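Long-range contact in DNA repair protein RAD2 (PDB 4Q0W), which incises DNA in nucleotide excision repair of UV damage, bulky adducts and cross-links, as a single-stranded DNA endonuclease that binds magnesium: residues Val79-Lys91 and Gln238-Gly250. Sequence-based numbering, arbitrary orientation.
Sequences VPVLKRETIRQRK and QLLGSDYTNGLKG. With K (potassium ion), chain F; nucleotides of chain D.
Asn-246 and Arg-90 interlock at the polar end of this contact between the N-domain helix and an I-domain loop. The amide ND2 of Asn-246 donates an almost straight bond (167°) to Thr-86 O at 3.1 Å, a carbonyl that also accepts Arg-90 N of the same helix. OD1 of Asn-246 receives two weak bonds from Arg-90, from NE and NH2, with guanidinium and amide planes 72° apart. Arg-90 NH2 also donates to Ser-242 O at 2.8 Å; the oxygen lies in the guanidinium plane, while the nitrogen stands above the carbonyl plane. Water 1 joins Arg-90 NH1 to Asp-243 OD1. With alanine in place of Asn-246, Thr-86 O would probably lose its side-chain donor and Arg-90 its two weak bonds, leaving the guanidinium held by Ser-242 O and the water. Thr-86 OG1, beside the backbone N (chi1 -60°), donates to Leu-82 O, which sets CB against Asp-243 O and CG2 against Asn-246 OD1.

Lys-83, extended with CG anti to the backbone N, runs alongside Asp-243, its NZ forming a salt bridge to Asp-243 OD2 at 3.2 Å. Asp-243, a magnesium ligand by similarity, lies close to the bound calcium, so the lysine probably adds positive charge beside the metal site.

In the apolar part, Leu-82 CD2 packs 3.9 Å from Tyr-244 CB, Lys-83 CB meets the ring edge, and Pro-80 CB nears CE1.

Farther along, Leu-248 O and OP2 of DC10 of chain D bind potassium, and Gly-250 N hydrogen-bonds OP1, consistent with a helix-two-turn-helix motif of helices 230-240 and 253-263. Helix 81-98 thus docks on the turn after helix 230-240, flanked by helices 311-318 and 253-263.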
loop_
_atom_site.group_PDB
_atom_site.type_symbol
_atom_site.label_atom_id
_atom_site.label_comp_id
_atom_site.label_asym_id
_atom_site.label_seq_id
_atom_site.Cartn_x
_atom_site.Cartn_y
_atom_site.Cartn_z
ATOM N N VAL A 79 -18.641 -27.174 6.914
ATOM C CA VAL A 79 -18.431 -25.746 6.757
ATOM C C VAL A 79 -19.727 -25.073 7.188
ATOM O O VAL A 79 -20.798 -25.378 6.647
ATOM C CB VAL A 79 -18.110 -25.388 5.299
ATOM C CG1 VAL A 79 -17.996 -23.876 5.136
ATOM C CG2 VAL A 79 -16.821 -26.098 4.848
ATOM N N PRO A 80 -19.647 -24.185 8.191
ATOM C CA PRO A 80 -20.851 -23.490 8.666
ATOM C C PRO A 80 -21.509 -22.710 7.531
ATOM O O PRO A 80 -20.807 -22.202 6.664
ATOM C CB PRO A 80 -20.306 -22.530 9.725
ATOM C CG PRO A 80 -19.043 -23.226 10.234
ATOM C CD PRO A 80 -18.452 -23.853 8.994
ATOM N N VAL A 81 -22.837 -22.647 7.529
ATOM C CA VAL A 81 -23.585 -21.974 6.468
ATOM C C VAL A 81 -23.103 -20.522 6.264
ATOM O O VAL A 81 -22.928 -20.068 5.131
ATOM C CB VAL A 81 -25.103 -21.988 6.791
ATOM C CG1 VAL A 81 -25.896 -21.130 5.787
ATOM C CG2 VAL A 81 -25.637 -23.420 6.811
ATOM N N LEU A 82 -22.868 -19.808 7.360
ATOM C CA LEU A 82 -22.476 -18.398 7.280
ATOM C C LEU A 82 -21.148 -18.223 6.525
ATOM O O LEU A 82 -20.964 -17.261 5.766
ATOM C CB LEU A 82 -22.411 -17.772 8.684
ATOM C CG LEU A 82 -22.010 -16.288 8.733
ATOM C CD1 LEU A 82 -22.906 -15.442 7.820
ATOM C CD2 LEU A 82 -22.066 -15.751 10.149
ATOM N N LYS A 83 -20.228 -19.159 6.736
ATOM C CA LYS A 83 -18.967 -19.183 5.997
ATOM C C LYS A 83 -19.184 -19.418 4.500
ATOM O O LYS A 83 -18.635 -18.700 3.664
ATOM C CB LYS A 83 -18.037 -20.265 6.571
ATOM C CG LYS A 83 -16.677 -20.340 5.868
ATOM C CD LYS A 83 -15.647 -21.133 6.697
ATOM C CE LYS A 83 -14.269 -21.170 6.015
ATOM N NZ LYS A 83 -13.319 -22.073 6.741
ATOM N N ARG A 84 -19.991 -20.421 4.160
ATOM C CA ARG A 84 -20.257 -20.724 2.753
ATOM C C ARG A 84 -20.861 -19.499 2.073
ATOM O O ARG A 84 -20.488 -19.145 0.945
ATOM C CB ARG A 84 -21.183 -21.949 2.626
ATOM C CG ARG A 84 -21.384 -22.437 1.179
ATOM C CD ARG A 84 -21.994 -23.844 1.111
ATOM N NE ARG A 84 -23.064 -24.039 2.089
ATOM C CZ ARG A 84 -24.341 -23.724 1.882
ATOM N NH1 ARG A 84 -25.236 -23.936 2.838
ATOM N NH2 ARG A 84 -24.725 -23.194 0.722
ATOM N N GLU A 85 -21.765 -18.823 2.780
ATOM C CA GLU A 85 -22.423 -17.647 2.217
ATOM C C GLU A 85 -21.451 -16.486 2.045
ATOM O O GLU A 85 -21.428 -15.842 0.993
ATOM C CB GLU A 85 -23.608 -17.240 3.097
ATOM C CG GLU A 85 -24.757 -18.260 3.054
ATOM C CD GLU A 85 -25.815 -17.997 4.110
ATOM O OE1 GLU A 85 -26.917 -18.582 3.997
ATOM O OE2 GLU A 85 -25.538 -17.216 5.053
ATOM N N THR A 86 -20.658 -16.214 3.085
ATOM C CA THR A 86 -19.685 -15.116 3.048
ATOM C C THR A 86 -18.711 -15.280 1.882
ATOM O O THR A 86 -18.508 -14.367 1.080
ATOM C CB THR A 86 -18.839 -15.057 4.342
ATOM O OG1 THR A 86 -19.687 -14.850 5.482
ATOM C CG2 THR A 86 -17.793 -13.923 4.248
ATOM N N ILE A 87 -18.095 -16.452 1.812
ATOM C CA ILE A 87 -17.094 -16.721 0.793
ATOM C C ILE A 87 -17.669 -16.663 -0.623
ATOM O O ILE A 87 -17.055 -16.074 -1.524
ATOM C CB ILE A 87 -16.433 -18.090 1.031
ATOM C CG1 ILE A 87 -15.668 -18.074 2.355
ATOM C CG2 ILE A 87 -15.510 -18.467 -0.143
ATOM C CD1 ILE A 87 -15.103 -19.429 2.744
ATOM N N ARG A 88 -18.836 -17.271 -0.832
ATOM C CA ARG A 88 -19.421 -17.253 -2.171
ATOM C C ARG A 88 -19.755 -15.813 -2.584
ATOM O O ARG A 88 -19.556 -15.431 -3.743
ATOM C CB ARG A 88 -20.644 -18.184 -2.270
ATOM C CG ARG A 88 -21.922 -17.622 -1.648
ATOM C CD ARG A 88 -23.069 -18.630 -1.675
ATOM N NE ARG A 88 -24.312 -18.012 -1.198
ATOM C CZ ARG A 88 -25.308 -18.682 -0.622
ATOM N NH1 ARG A 88 -25.214 -19.996 -0.451
ATOM N NH2 ARG A 88 -26.391 -18.035 -0.202
ATOM N N GLN A 89 -20.231 -15.001 -1.638
ATOM C CA GLN A 89 -20.560 -13.619 -1.962
ATOM C C GLN A 89 -19.293 -12.832 -2.282
ATOM O O GLN A 89 -19.277 -12.005 -3.202
ATOM C CB GLN A 89 -21.355 -12.966 -0.826
ATOM C CG GLN A 89 -22.794 -13.468 -0.762
ATOM C CD GLN A 89 -23.477 -13.161 0.552
ATOM O OE1 GLN A 89 -23.000 -12.338 1.351
ATOM N NE2 GLN A 89 -24.606 -13.826 0.788
ATOM N N ARG A 90 -18.228 -13.108 -1.534
ATOM C CA ARG A 90 -16.945 -12.453 -1.790
ATOM C C ARG A 90 -16.518 -12.716 -3.240
ATOM O O ARG A 90 -16.176 -11.790 -3.979
ATOM C CB ARG A 90 -15.893 -12.957 -0.795
ATOM C CG ARG A 90 -14.467 -12.461 -1.013
ATOM C CD ARG A 90 -13.522 -13.112 0.007
ATOM N NE ARG A 90 -13.875 -12.724 1.371
ATOM C CZ ARG A 90 -13.663 -13.471 2.455
ATOM N NH1 ARG A 90 -13.089 -14.667 2.348
ATOM N NH2 ARG A 90 -14.030 -13.016 3.654
ATOM N N LYS A 91 -16.590 -13.976 -3.655
ATOM C CA LYS A 91 -16.190 -14.356 -5.008
ATOM C C LYS A 91 -17.096 -13.727 -6.061
ATOM O O LYS A 91 -16.629 -13.249 -7.097
ATOM C CB LYS A 91 -16.203 -15.874 -5.152
ATOM C CG LYS A 91 -15.092 -16.588 -4.397
ATOM C CD LYS A 91 -15.523 -18.015 -4.082
ATOM C CE LYS A 91 -14.432 -19.028 -4.350
ATOM N NZ LYS A 91 -13.288 -18.892 -3.423
ATOM N N GLN A 238 -16.045 -7.714 11.847
ATOM C CA GLN A 238 -17.044 -7.102 10.970
ATOM C C GLN A 238 -16.584 -5.811 10.304
ATOM O O GLN A 238 -17.295 -5.244 9.467
ATOM C CB GLN A 238 -18.350 -6.890 11.738
ATOM C CG GLN A 238 -19.001 -8.218 12.087
ATOM C CD GLN A 238 -20.071 -8.082 13.132
ATOM O OE1 GLN A 238 -21.189 -7.654 12.839
ATOM N NE2 GLN A 238 -19.738 -8.442 14.368
ATOM N N LEU A 239 -15.400 -5.333 10.673
ATOM C CA LEU A 239 -14.810 -4.207 9.955
ATOM C C LEU A 239 -13.744 -4.728 8.983
ATOM O O LEU A 239 -13.706 -4.352 7.801
ATOM C CB LEU A 239 -14.190 -3.205 10.937
ATOM C CG LEU A 239 -15.182 -2.575 11.912
ATOM C CD1 LEU A 239 -14.452 -1.736 12.955
ATOM C CD2 LEU A 239 -16.246 -1.755 11.172
ATOM N N LEU A 240 -12.893 -5.604 9.508
ATOM C CA LEU A 240 -11.724 -6.118 8.801
ATOM C C LEU A 240 -12.092 -7.200 7.790
ATOM O O LEU A 240 -11.439 -7.330 6.746
ATOM C CB LEU A 240 -10.730 -6.697 9.814
ATOM C CG LEU A 240 -10.100 -5.667 10.752
ATOM C CD1 LEU A 240 -9.334 -6.348 11.877
ATOM C CD2 LEU A 240 -9.180 -4.782 9.921
ATOM N N GLY A 241 -13.130 -7.973 8.105
ATOM C CA GLY A 241 -13.488 -9.132 7.302
ATOM C C GLY A 241 -12.920 -10.423 7.880
ATOM O O GLY A 241 -11.828 -10.425 8.461
ATOM N N SER A 242 -13.658 -11.524 7.714
ATOM C CA SER A 242 -13.190 -12.845 8.119
ATOM C C SER A 242 -13.978 -13.852 7.304
ATOM O O SER A 242 -14.660 -13.477 6.350
ATOM C CB SER A 242 -13.461 -13.094 9.600
ATOM O OG SER A 242 -14.866 -13.228 9.837
ATOM N N ASP A 243 -13.914 -15.119 7.696
ATOM C CA ASP A 243 -14.726 -16.148 7.043
ATOM C C ASP A 243 -16.225 -15.919 7.233
ATOM O O ASP A 243 -17.032 -16.509 6.511
ATOM C CB ASP A 243 -14.394 -17.535 7.596
ATOM C CG ASP A 243 -13.099 -18.095 7.046
ATOM O OD1 ASP A 243 -12.628 -17.584 6.002
ATOM O OD2 ASP A 243 -12.567 -19.057 7.659
ATOM N N TYR A 244 -16.601 -15.091 8.209
ATOM C CA TYR A 244 -18.023 -14.956 8.569
ATOM C C TYR A 244 -18.650 -13.626 8.177
ATOM O O TYR A 244 -19.845 -13.398 8.429
ATOM C CB TYR A 244 -18.224 -15.129 10.075
ATOM C CG TYR A 244 -18.132 -16.550 10.581
ATOM C CD1 TYR A 244 -18.165 -17.627 9.716
ATOM C CD2 TYR A 244 -18.041 -16.808 11.941
ATOM C CE1 TYR A 244 -18.082 -18.931 10.188
ATOM C CE2 TYR A 244 -17.962 -18.096 12.420
ATOM C CZ TYR A 244 -17.983 -19.154 11.536
ATOM O OH TYR A 244 -17.905 -20.439 12.022
ATOM N N THR A 245 -17.842 -12.742 7.594
ATOM C CA THR A 245 -18.296 -11.416 7.194
ATOM C C THR A 245 -17.266 -10.836 6.253
ATOM O O THR A 245 -16.059 -11.040 6.441
ATOM C CB THR A 245 -18.464 -10.458 8.420
ATOM O OG1 THR A 245 -18.618 -9.112 7.961
ATOM C CG2 THR A 245 -17.232 -10.520 9.355
ATOM N N ASN A 246 -17.737 -10.096 5.251
ATOM C CA ASN A 246 -16.840 -9.420 4.325
ATOM C C ASN A 246 -16.418 -8.010 4.771
ATOM O O ASN A 246 -15.712 -7.310 4.050
ATOM C CB ASN A 246 -17.430 -9.458 2.903
ATOM C CG ASN A 246 -17.392 -10.873 2.314
ATOM O OD1 ASN A 246 -16.357 -11.540 2.381
ATOM N ND2 ASN A 246 -18.525 -11.349 1.777
ATOM N N GLY A 247 -16.823 -7.605 5.970
ATOM C CA GLY A 247 -16.312 -6.363 6.542
ATOM C C GLY A 247 -16.664 -5.114 5.753
ATOM O O GLY A 247 -17.610 -5.118 4.960
ATOM N N LEU A 248 -15.911 -4.035 5.962
ATOM C CA LEU A 248 -16.234 -2.774 5.297
ATOM C C LEU A 248 -15.084 -2.279 4.436
ATOM O O LEU A 248 -13.926 -2.282 4.871
ATOM C CB LEU A 248 -16.578 -1.691 6.323
ATOM C CG LEU A 248 -17.798 -1.887 7.217
ATOM C CD1 LEU A 248 -18.006 -0.632 8.059
ATOM C CD2 LEU A 248 -19.051 -2.200 6.402
ATOM N N LYS A 249 -15.402 -1.834 3.224
ATOM C CA LYS A 249 -14.383 -1.244 2.364
ATOM C C LYS A 249 -13.705 -0.074 3.076
ATOM O O LYS A 249 -14.364 0.725 3.750
ATOM C CB LYS A 249 -14.990 -0.773 1.044
ATOM C CG LYS A 249 -13.999 -0.021 0.158
ATOM C CD LYS A 249 -14.616 0.425 -1.155
ATOM C CE LYS A 249 -13.575 1.151 -2.009
ATOM N NZ LYS A 249 -14.160 1.686 -3.269
ATOM N N GLY A 250 -12.384 0.005 2.961
ATOM C CA GLY A 250 -11.649 1.102 3.559
ATOM C C GLY A 250 -11.234 0.834 4.996
ATOM O O GLY A 250 -10.414 1.571 5.545
HETATM K K K F . -11.592 -4.055 4.455
ATOM P P DC D 10 -9.301 -1.794 2.062
ATOM O OP1 DC D 10 -10.611 -1.352 1.505
ATOM O OP2 DC D 10 -9.242 -2.729 3.214
ATOM O "O5'" DC D 10 -8.440 -2.441 0.886
ATOM C "C5'" DC D 10 -8.371 -1.660 -0.301
ATOM C "C4'" DC D 10 -7.540 -2.388 -1.331
ATOM O "O4'" DC D 10 -6.142 -2.308 -0.972
ATOM C "C3'" DC D 10 -7.874 -3.872 -1.492
ATOM O "O3'" DC D 10 -8.207 -4.002 -2.869
ATOM C "C2'" DC D 10 -6.582 -4.597 -1.088
ATOM C "C1'" DC D 10 -5.522 -3.519 -1.337
ATOM N N1 DC D 10 -4.264 -3.530 -0.538
ATOM C C2 DC D 10 -3.045 -3.519 -1.231
ATOM O O2 DC D 10 -3.071 -3.533 -2.466
ATOM N N3 DC D 10 -1.883 -3.515 -0.535
ATOM C C4 DC D 10 -1.913 -3.503 0.796
ATOM N N4 DC D 10 -0.735 -3.487 1.429
ATOM C C5 DC D 10 -3.149 -3.504 1.526
ATOM C C6 DC D 10 -4.295 -3.515 0.829
ATOM P P DA D 9 -6.031 1.160 7.309
ATOM O OP1 DA D 9 -7.370 1.274 7.946
ATOM O OP2 DA D 9 -5.020 0.253 7.910
ATOM O "O5'" DA D 9 -6.230 0.775 5.765
ATOM C "C5'" DA D 9 -7.053 1.605 4.950
ATOM C "C4'" DA D 9 -7.110 1.058 3.540
ATOM O "O4'" DA D 9 -5.799 1.153 2.924
ATOM C "C3'" DA D 9 -7.521 -0.407 3.409
ATOM O "O3'" DA D 9 -8.506 -0.433 2.398
ATOM C "C2'" DA D 9 -6.238 -1.141 3.002
ATOM C "C1'" DA D 9 -5.515 -0.044 2.226
ATOM N N9 DA D 9 -4.060 -0.112 2.211
ATOM C C8 DA D 9 -3.231 -0.175 3.304
ATOM N N7 DA D 9 -1.962 -0.203 2.993
ATOM C C5 DA D 9 -1.951 -0.142 1.605
ATOM C C6 DA D 9 -0.896 -0.143 0.672
ATOM N N6 DA D 9 0.393 -0.196 1.044
ATOM N N1 DA D 9 -1.221 -0.082 -0.645
ATOM C C2 DA D 9 -2.522 -0.029 -0.986
ATOM N N3 DA D 9 -3.599 -0.035 -0.186
ATOM C C4 DA D 9 -3.238 -0.085 1.104
HETATM O O HOH W 1 -11.996 -15.365 5.106
HETATM O O HOH W 2 -9.985 -5.893 5.424
HETATM O O HOH W 3 -12.777 -6.357 4.390
HETATM O O HOH W 4 -12.296 -4.918 2.145
#